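Local coordinates for putative integron gene cassette protein (Uncultured bacterium, PDB 3GHJ) that is of unknown function but belongs to the glyoxalase/bleomycin resistance protein/dioxygenase superfamily, many of whose members bind a metal ion or small molecules, at residues A[45-50]-A[64-69]; A[115-118]-A[123-126]. The protein carries 1 engineered substitution. One frame throughout, in Å; residues are numbered along the deposited sequence.

Contact 1 of 2, residues A[45-50]-A[64-69]; sequences FYTEIL and NFLWVS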
ATOM      1  N   PHE A  45      12.218   5.263 -12.217  1.00 13.16           N
ATOM      2  CA  PHE A  45      12.041   3.838 -11.969  1.00 10.98           C
ATOM      3  C   PHE A  45      10.561   3.441 -12.039  1.00 10.91           C
ATOM      4  O   PHE A  45      10.188   2.496 -12.730  1.00 10.42           O
ATOM      5  CB  PHE A  45      12.627   3.462 -10.608  1.00 11.10           C
ATOM      6  CG  PHE A  45      12.448   2.014 -10.235  1.00 11.13           C
ATOM      7  CD1 PHE A  45      11.302   1.581  -9.564  1.00 11.23           C
ATOM      8  CD2 PHE A  45      13.436   1.082 -10.537  1.00 11.56           C
ATOM      9  CE1 PHE A  45      11.144   0.248  -9.219  1.00 12.09           C
ATOM     10  CE2 PHE A  45      13.285  -0.248 -10.189  1.00 11.89           C
ATOM     11  CZ  PHE A  45      12.143  -0.665  -9.523  1.00 12.96           C
ATOM     12  N   TYR A  46       9.718   4.165 -11.312  1.00 10.61           N
ATOM     13  CA  TYR A  46       8.307   3.800 -11.246  1.00  9.69           C
ATOM     14  C   TYR A  46       7.565   3.982 -12.572  1.00 10.86           C
ATOM     15  O   TYR A  46       6.637   3.240 -12.869  1.00 11.85           O
ATOM     16  CB  TYR A  46       7.611   4.540 -10.088  1.00  9.13           C
ATOM     17  CG  TYR A  46       7.944   3.938  -8.730  1.00  8.40           C
ATOM     18  CD1 TYR A  46       9.099   4.299  -8.042  1.00  8.66           C
ATOM     19  CD2 TYR A  46       7.125   2.971  -8.163  1.00  8.97           C
ATOM     20  CE1 TYR A  46       9.418   3.728  -6.808  1.00  8.66           C
ATOM     21  CE2 TYR A  46       7.436   2.396  -6.935  1.00  8.89           C
ATOM     22  CZ  TYR A  46       8.577   2.776  -6.267  1.00  8.37           C
ATOM     23  OH  TYR A  46       8.875   2.196  -5.053  1.00  8.70           O
ATOM     24  N   THR A  47       7.989   4.951 -13.380  1.00 10.59           N
ATOM     25  CA  THR A  47       7.341   5.155 -14.671  1.00 12.66           C
ATOM     26  C   THR A  47       7.968   4.304 -15.784  1.00 15.18           C
ATOM     27  O   THR A  47       7.259   3.663 -16.552  1.00 18.41           O
ATOM     28  CB  THR A  47       7.339   6.641 -15.088  1.00 13.53           C
ATOM     29  OG1 THR A  47       8.688   7.117 -15.207  1.00 16.44           O
ATOM     30  CG2 THR A  47       6.595   7.494 -14.076  1.00 13.32           C
ATOM     31  N   GLU A  48       9.291   4.271 -15.854  1.00 14.29           N
ATOM     32  CA  GLU A  48       9.942   3.616 -16.990  1.00 15.88           C
ATOM     33  C   GLU A  48      10.105   2.116 -16.798  1.00 15.00           C
ATOM     34  O   GLU A  48      10.012   1.348 -17.758  1.00 17.80           O
ATOM     35  CB  GLU A  48      11.297   4.266 -17.283  1.00 19.75           C
ATOM     36  CG  GLU A  48      11.189   5.738 -17.640  1.00 25.71           C
ATOM     37  CD  GLU A  48      12.540   6.389 -17.864  1.00 31.84           C
ATOM     38  OE1 GLU A  48      13.548   5.657 -17.928  1.00 33.66           O
ATOM     39  OE2 GLU A  48      12.594   7.631 -17.974  1.00 34.56           O
ATOM     40  N   ILE A  49      10.360   1.688 -15.566  1.00 14.96           N
ATOM     41  CA  ILE A  49      10.529   0.270 -15.308  1.00 14.60           C
ATOM     42  C   ILE A  49       9.205  -0.394 -14.941  1.00 13.91           C
ATOM     43  O   ILE A  49       8.824  -1.396 -15.543  1.00 16.58           O
ATOM     44  CB  ILE A  49      11.629  -0.013 -14.262  1.00 16.06           C
ATOM     45  CG1 ILE A  49      12.983   0.434 -14.821  1.00 18.93           C
ATOM     46  CG2 ILE A  49      11.683  -1.501 -13.921  1.00 16.83           C
ATOM     47  CD1 ILE A  49      14.174  -0.023 -14.014  1.00 21.24           C
ATOM     48  N   LEU A  50       8.480   0.175 -13.982  1.00 11.22           N
ATOM     49  CA  LEU A  50       7.186  -0.396 -13.613  1.00 11.63           C
ATOM     50  C   LEU A  50       6.024   0.045 -14.508  1.00 13.19           C
ATOM     51  O   LEU A  50       4.963  -0.572 -14.492  1.00 14.03           O
ATOM     52  CB  LEU A  50       6.858  -0.124 -12.139  1.00 10.49           C
ATOM     53  CG  LEU A  50       7.866  -0.697 -11.136  1.00 10.49           C
ATOM     54  CD1 LEU A  50       7.373  -0.469  -9.711  1.00 11.72           C
ATOM     55  CD2 LEU A  50       8.109  -2.184 -11.385  1.00 12.44           C
ATOM     56  N   ASN A  64       5.348  13.087  -6.155  1.00 11.89           N
ATOM     57  CA  ASN A  64       4.868  12.696  -7.475  1.00 11.31           C
ATOM     58  C   ASN A  64       3.815  11.613  -7.315  1.00 10.87           C
ATOM     59  O   ASN A  64       4.113  10.522  -6.822  1.00 10.14           O
ATOM     60  CB  ASN A  64       6.025  12.216  -8.354  1.00 11.73           C
ATOM     61  CG  ASN A  64       5.664  12.187  -9.837  1.00 11.46           C
ATOM     62  OD1 ASN A  64       4.560  12.563 -10.222  1.00 12.70           O
ATOM     63  ND2 ASN A  64       6.601  11.733 -10.669  1.00 12.76           N
ATOM     64  N   PHE A  65       2.584  11.929  -7.706  1.00 10.23           N
ATOM     65  CA  PHE A  65       1.454  11.007  -7.647  1.00  9.90           C
ATOM     66  C   PHE A  65       1.371  10.287  -8.979  1.00  9.22           C
ATOM     67  O   PHE A  65       1.129  10.921 -10.016  1.00 10.90           O
ATOM     68  CB  PHE A  65       0.136  11.775  -7.439  1.00 10.49           C
ATOM     69  CG  PHE A  65       0.068  12.571  -6.162  1.00 11.63           C
ATOM     70  CD1 PHE A  65       0.766  13.768  -6.027  1.00 12.31           C
ATOM     71  CD2 PHE A  65      -0.738  12.145  -5.112  1.00 11.72           C
ATOM     72  CE1 PHE A  65       0.676  14.512  -4.857  1.00 13.38           C
ATOM     73  CE2 PHE A  65      -0.833  12.886  -3.938  1.00 13.81           C
ATOM     74  CZ  PHE A  65      -0.127  14.067  -3.813  1.00 13.44           C
ATOM     75  N   LEU A  66       1.563   8.971  -8.958  1.00  9.61           N
ATOM     76  CA  LEU A  66       1.607   8.151 -10.170  1.00  9.07           C
ATOM     77  C   LEU A  66       0.493   7.111 -10.165  1.00  9.02           C
ATOM     78  O   LEU A  66       0.173   6.544  -9.115  1.00 10.00           O
ATOM     79  CB  LEU A  66       2.959   7.444 -10.274  1.00  9.75           C
ATOM     80  CG  LEU A  66       4.175   8.360 -10.367  1.00 10.09           C
ATOM     81  CD1 LEU A  66       5.423   7.512 -10.314  1.00 11.27           C
ATOM     82  CD2 LEU A  66       4.134   9.215 -11.645  1.00 11.44           C
ATOM     83  N   TRP A  67      -0.083   6.837 -11.329  1.00  9.67           N
ATOM     84  CA  TRP A  67      -1.195   5.905 -11.450  1.00  9.90           C
ATOM     85  C   TRP A  67      -0.747   4.500 -11.805  1.00 10.30           C
ATOM     86  O   TRP A  67       0.116   4.303 -12.669  1.00 11.55           O
ATOM     87  CB  TRP A  67      -2.167   6.356 -12.543  1.00 10.75           C
ATOM     88  CG  TRP A  67      -2.953   7.585 -12.238  1.00 11.71           C
ATOM     89  CD1 TRP A  67      -2.684   8.857 -12.658  1.00 13.52           C
ATOM     90  CD2 TRP A  67      -4.155   7.663 -11.461  1.00 12.06           C
ATOM     91  NE1 TRP A  67      -3.645   9.719 -12.192  1.00 14.38           N
ATOM     92  CE2 TRP A  67      -4.564   9.012 -11.460  1.00 14.15           C
ATOM     93  CE3 TRP A  67      -4.930   6.720 -10.774  1.00 13.43           C
ATOM     94  CZ2 TRP A  67      -5.707   9.448 -10.787  1.00 15.27           C
ATOM     95  CZ3 TRP A  67      -6.067   7.149 -10.110  1.00 13.85           C
ATOM     96  CH2 TRP A  67      -6.448   8.506 -10.123  1.00 15.59           C
ATOM     97  N   VAL A  68      -1.369   3.529 -11.146  1.00 10.63           N
ATOM     98  CA  VAL A  68      -1.158   2.110 -11.403  1.00 11.69           C
ATOM     99  C   VAL A  68      -2.373   1.536 -12.122  1.00 12.21           C
ATOM    100  O   VAL A  68      -3.511   1.696 -11.665  1.00 13.17           O
ATOM    101  CB  VAL A  68      -0.981   1.341 -10.071  1.00 11.75           C
ATOM    102  CG1 VAL A  68      -0.720  -0.143 -10.329  1.00 13.72           C
ATOM    103  CG2 VAL A  68       0.149   1.963  -9.253  1.00 11.82           C
ATOM    104  N   SER A  69      -2.130   0.872 -13.249  1.00 14.01           N
ATOM    105  CA  SER A  69      -3.187   0.203 -14.015  1.00 16.19           C
ATOM    106  C   SER A  69      -4.377   1.125 -14.297  1.00 17.26           C
ATOM    107  O   SER A  69      -5.522   0.778 -14.006  1.00 18.10           O
ATOM    108  CB  SER A  69      -3.653  -1.060 -13.288  1.00 19.05           C
ATOM    109  OG  SER A  69      -4.306  -1.948 -14.185  1.00 21.11           O
TER
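The Tyr46 ring carries Phe45 on one face, with Phe45 CD1 3.8 Å above its plane and shifted toward the rim, and at the far edge its OH is hydrogen-bonded to Asp130 OD2. The ring extends past strand 63-68 rather than onto it, and Tyr46 meets Leu66 through its CB, 3.7 Å from Leu66 CD1. Thr47 completes the contact by turning its methyl to the strand: CG2 lies 3.9 Å from both Leu66 CD1 and Leu66 CD2. The two side chains cross at about a right angle, and the isobutyl fork of Leu66 points at the helix. With chi1 at 61°, Thr47 OG1 is folded back along the helix to Ser43 O, which satisfies the hydroxyl and leaves the apolar branch to do the packing. This is the helix-on-sheet layer of a beta-alpha-beta-beta-beta module, in which helix 39-49 covers one face of the sheet built from strands 28-36, 73-79, 63-68 and 53-58. Phe65 and Trp67 point away from the helix toward the second subunit, where Phe65 stacks edge-to-face with Trp120 of that subunit. Near its C-terminal end the helix widens into a pi-type turn, Phe45 O accepting from both Ile49 N at 3.0 Å and Leu50 N at 3.1 Å.

Contact 2 of 2, residues A[115-118]-A[123-126]; sequences PVNQ and AVSL. Engineered in segment 115-118: Gln118 (natural residue Leu).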
ATOM      1  N   PRO A 115      10.277 -17.041  -8.501  1.00 16.49           N
ATOM      2  CA  PRO A 115       9.039 -17.053  -7.715  1.00 17.35           C
ATOM      3  C   PRO A 115       9.127 -17.826  -6.406  1.00 17.36           C
ATOM      4  O   PRO A 115       9.776 -18.871  -6.319  1.00 19.36           O
ATOM      5  CB  PRO A 115       8.024 -17.715  -8.651  1.00 17.82           C
ATOM      6  CG  PRO A 115       8.846 -18.463  -9.663  1.00 17.83           C
ATOM      7  CD  PRO A 115      10.118 -17.703  -9.811  1.00 17.39           C
ATOM      8  N   VAL A 116       8.462 -17.288  -5.392  1.00 17.00           N
ATOM      9  CA  VAL A 116       8.326 -17.936  -4.103  1.00 19.01           C
ATOM     10  C   VAL A 116       6.868 -18.332  -3.933  1.00 19.38           C
ATOM     11  O   VAL A 116       5.975 -17.487  -4.023  1.00 19.79           O
ATOM     12  CB  VAL A 116       8.676 -16.965  -2.970  1.00 20.88           C
ATOM     13  CG1 VAL A 116       8.388 -17.602  -1.611  1.00 22.80           C
ATOM     14  CG2 VAL A 116      10.123 -16.513  -3.082  1.00 21.09           C
ATOM     15  N   ASN A 117       6.615 -19.612  -3.693  1.00 21.53           N
ATOM     16  CA  ASN A 117       5.258 -20.069  -3.443  1.00 23.14           C
ATOM     17  C   ASN A 117       4.830 -19.722  -2.023  1.00 23.82           C
ATOM     18  O   ASN A 117       5.573 -19.951  -1.071  1.00 26.11           O
ATOM     19  CB  ASN A 117       5.140 -21.579  -3.671  1.00 25.93           C
ATOM     20  CG  ASN A 117       5.125 -21.946  -5.144  1.00 28.81           C
ATOM     21  OD1 ASN A 117       4.734 -21.145  -5.995  1.00 29.61           O
ATOM     22  ND2 ASN A 117       5.546 -23.168  -5.451  1.00 30.93           N
ATOM     23  N   GLN A 118       3.644 -19.137  -1.899  1.00 22.98           N
ATOM     24  CA  GLN A 118       3.049 -18.832  -0.605  1.00 23.95           C
ATOM     25  C   GLN A 118       1.880 -19.780  -0.427  1.00 25.01           C
ATOM     26  O   GLN A 118       0.731 -19.424  -0.693  1.00 23.63           O
ATOM     27  CB  GLN A 118       2.543 -17.387  -0.578  1.00 24.34           C
ATOM     28  CG  GLN A 118       3.546 -16.365  -1.102  1.00 26.09           C
ATOM     29  CD  GLN A 118       4.671 -16.094  -0.119  1.00 27.07           C
ATOM     30  OE1 GLN A 118       4.785 -16.757   0.911  1.00 28.09           O
ATOM     31  NE2 GLN A 118       5.506 -15.110  -0.434  1.00 26.84           N
ATOM     32  N   ALA A 123      -0.660 -18.337  -3.174  1.00 20.82           N
ATOM     33  CA  ALA A 123      -0.139 -17.211  -3.937  1.00 18.46           C
ATOM     34  C   ALA A 123       1.281 -17.484  -4.396  1.00 17.86           C
ATOM     35  O   ALA A 123       1.949 -18.389  -3.890  1.00 19.97           O
ATOM     36  CB  ALA A 123      -0.182 -15.937  -3.088  1.00 19.73           C
ATOM     37  N   VAL A 124       1.737 -16.681  -5.355  1.00 16.01           N
ATOM     38  CA  VAL A 124       3.109 -16.729  -5.841  1.00 15.49           C
ATOM     39  C   VAL A 124       3.662 -15.307  -5.810  1.00 13.70           C
ATOM     40  O   VAL A 124       2.978 -14.374  -6.227  1.00 15.25           O
ATOM     41  CB  VAL A 124       3.171 -17.242  -7.294  1.00 17.00           C
ATOM     42  CG1 VAL A 124       4.615 -17.290  -7.770  1.00 17.62           C
ATOM     43  CG2 VAL A 124       2.524 -18.615  -7.401  1.00 18.80           C
ATOM     44  N   SER A 125       4.885 -15.142  -5.316  1.00 12.57           N
ATOM     45  CA  SER A 125       5.469 -13.809  -5.188  1.00 12.34           C
ATOM     46  C   SER A 125       6.804 -13.673  -5.890  1.00 11.87           C
ATOM     47  O   SER A 125       7.593 -14.620  -5.955  1.00 13.00           O
ATOM     48  CB  SER A 125       5.678 -13.446  -3.719  1.00 14.95           C
ATOM     49  OG  SER A 125       4.457 -13.426  -3.003  1.00 18.06           O
ATOM     50  N   LEU A 126       7.063 -12.482  -6.415  1.00 11.28           N
ATOM     51  CA  LEU A 126       8.394 -12.081  -6.823  1.00 10.25           C
ATOM     52  C   LEU A 126       8.818 -10.912  -5.966  1.00  9.21           C
ATOM     53  O   LEU A 126       7.997 -10.050  -5.654  1.00 10.14           O
ATOM     54  CB  LEU A 126       8.404 -11.606  -8.270  1.00 11.61           C
ATOM     55  CG  LEU A 126       8.067 -12.640  -9.336  1.00 11.71           C
ATOM     56  CD1 LEU A 126       7.913 -11.928 -10.659  1.00 13.38           C
ATOM     57  CD2 LEU A 126       9.182 -13.692  -9.389  1.00 13.94           C
TER
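With chi1 at -48° setting its direction and a bend at chi2 (-75°), the side chain of Gln118, an engineered residue that is leucine in the natural sequence, folds back over the neighbouring strand to Ser125. Its NE2 donates to Ser125 OG at 3.2 Å in a nearly straight bond, with the hydroxyl close to the plane of the amide. The serine has its OG anti to the carbonyl carbon, on the same face of the sheet as the glutamine, and a second hydrogen bond from OG to Glu137 OE2 links this pair to strand 135-140. The bridge runs diagonally, since the backbone partner of Gln118 is Ala123; the CB atoms of that pair are 4.0 Å apart.

Two hydrogen-bonded pairs hold the backbones together. Val116 and Ser125 exchange N-H...O bonds in both directions, each 2.9 Å from N to O. Gln118 N reaches Ala123 O at 2.7 Å, and Ala123 N returns to Gln118 O at 3.0 Å. Between them Asn117 and Val124 form the non-hydrogen-bonded pair, lying side by side.

On their face Val124 spreads its methyls between two neighbours: CG1 packs against Pro115 CB at 3.5 Å, while CG2 lies 3.6 Å from Asn117 OD1. Pro115, preceded by a cis peptide bond, also runs alongside Leu126, with Leu126 CD2 3.6 Å from Pro115 N. Both residues touch Lys102 of helix 98-107, which places this end of the strand pair beneath the helix. The whole is an antiparallel beta hairpin in which strand 113-118 is the outermost strand of the sheet within this chain and strand 123-129 lies inside it, as expected of the second beta-alpha-beta-beta-beta module of a glyoxalase-type fold.

From the N terminus, strand 28-36 leads into helix 39-49, and contact 1 then closes a loop of 13 residues, containing strand 53-58, by bringing the end of the helix against strand 63-68. The chain goes on through strands 73-79 and 88-93 and helix 98-107 before contact 2 joins strands 113-118 and 123-129 across a four-residue turn. The two loops follow in series, neither nested nor crossed. Contact 1 ties helix to sheet in one four-stranded unit; contact 2 ties strand to strand in the other. They lie on opposite sides of the chain's centre, their own centres 23 Å apart and their nearest atoms about 10 Å apart.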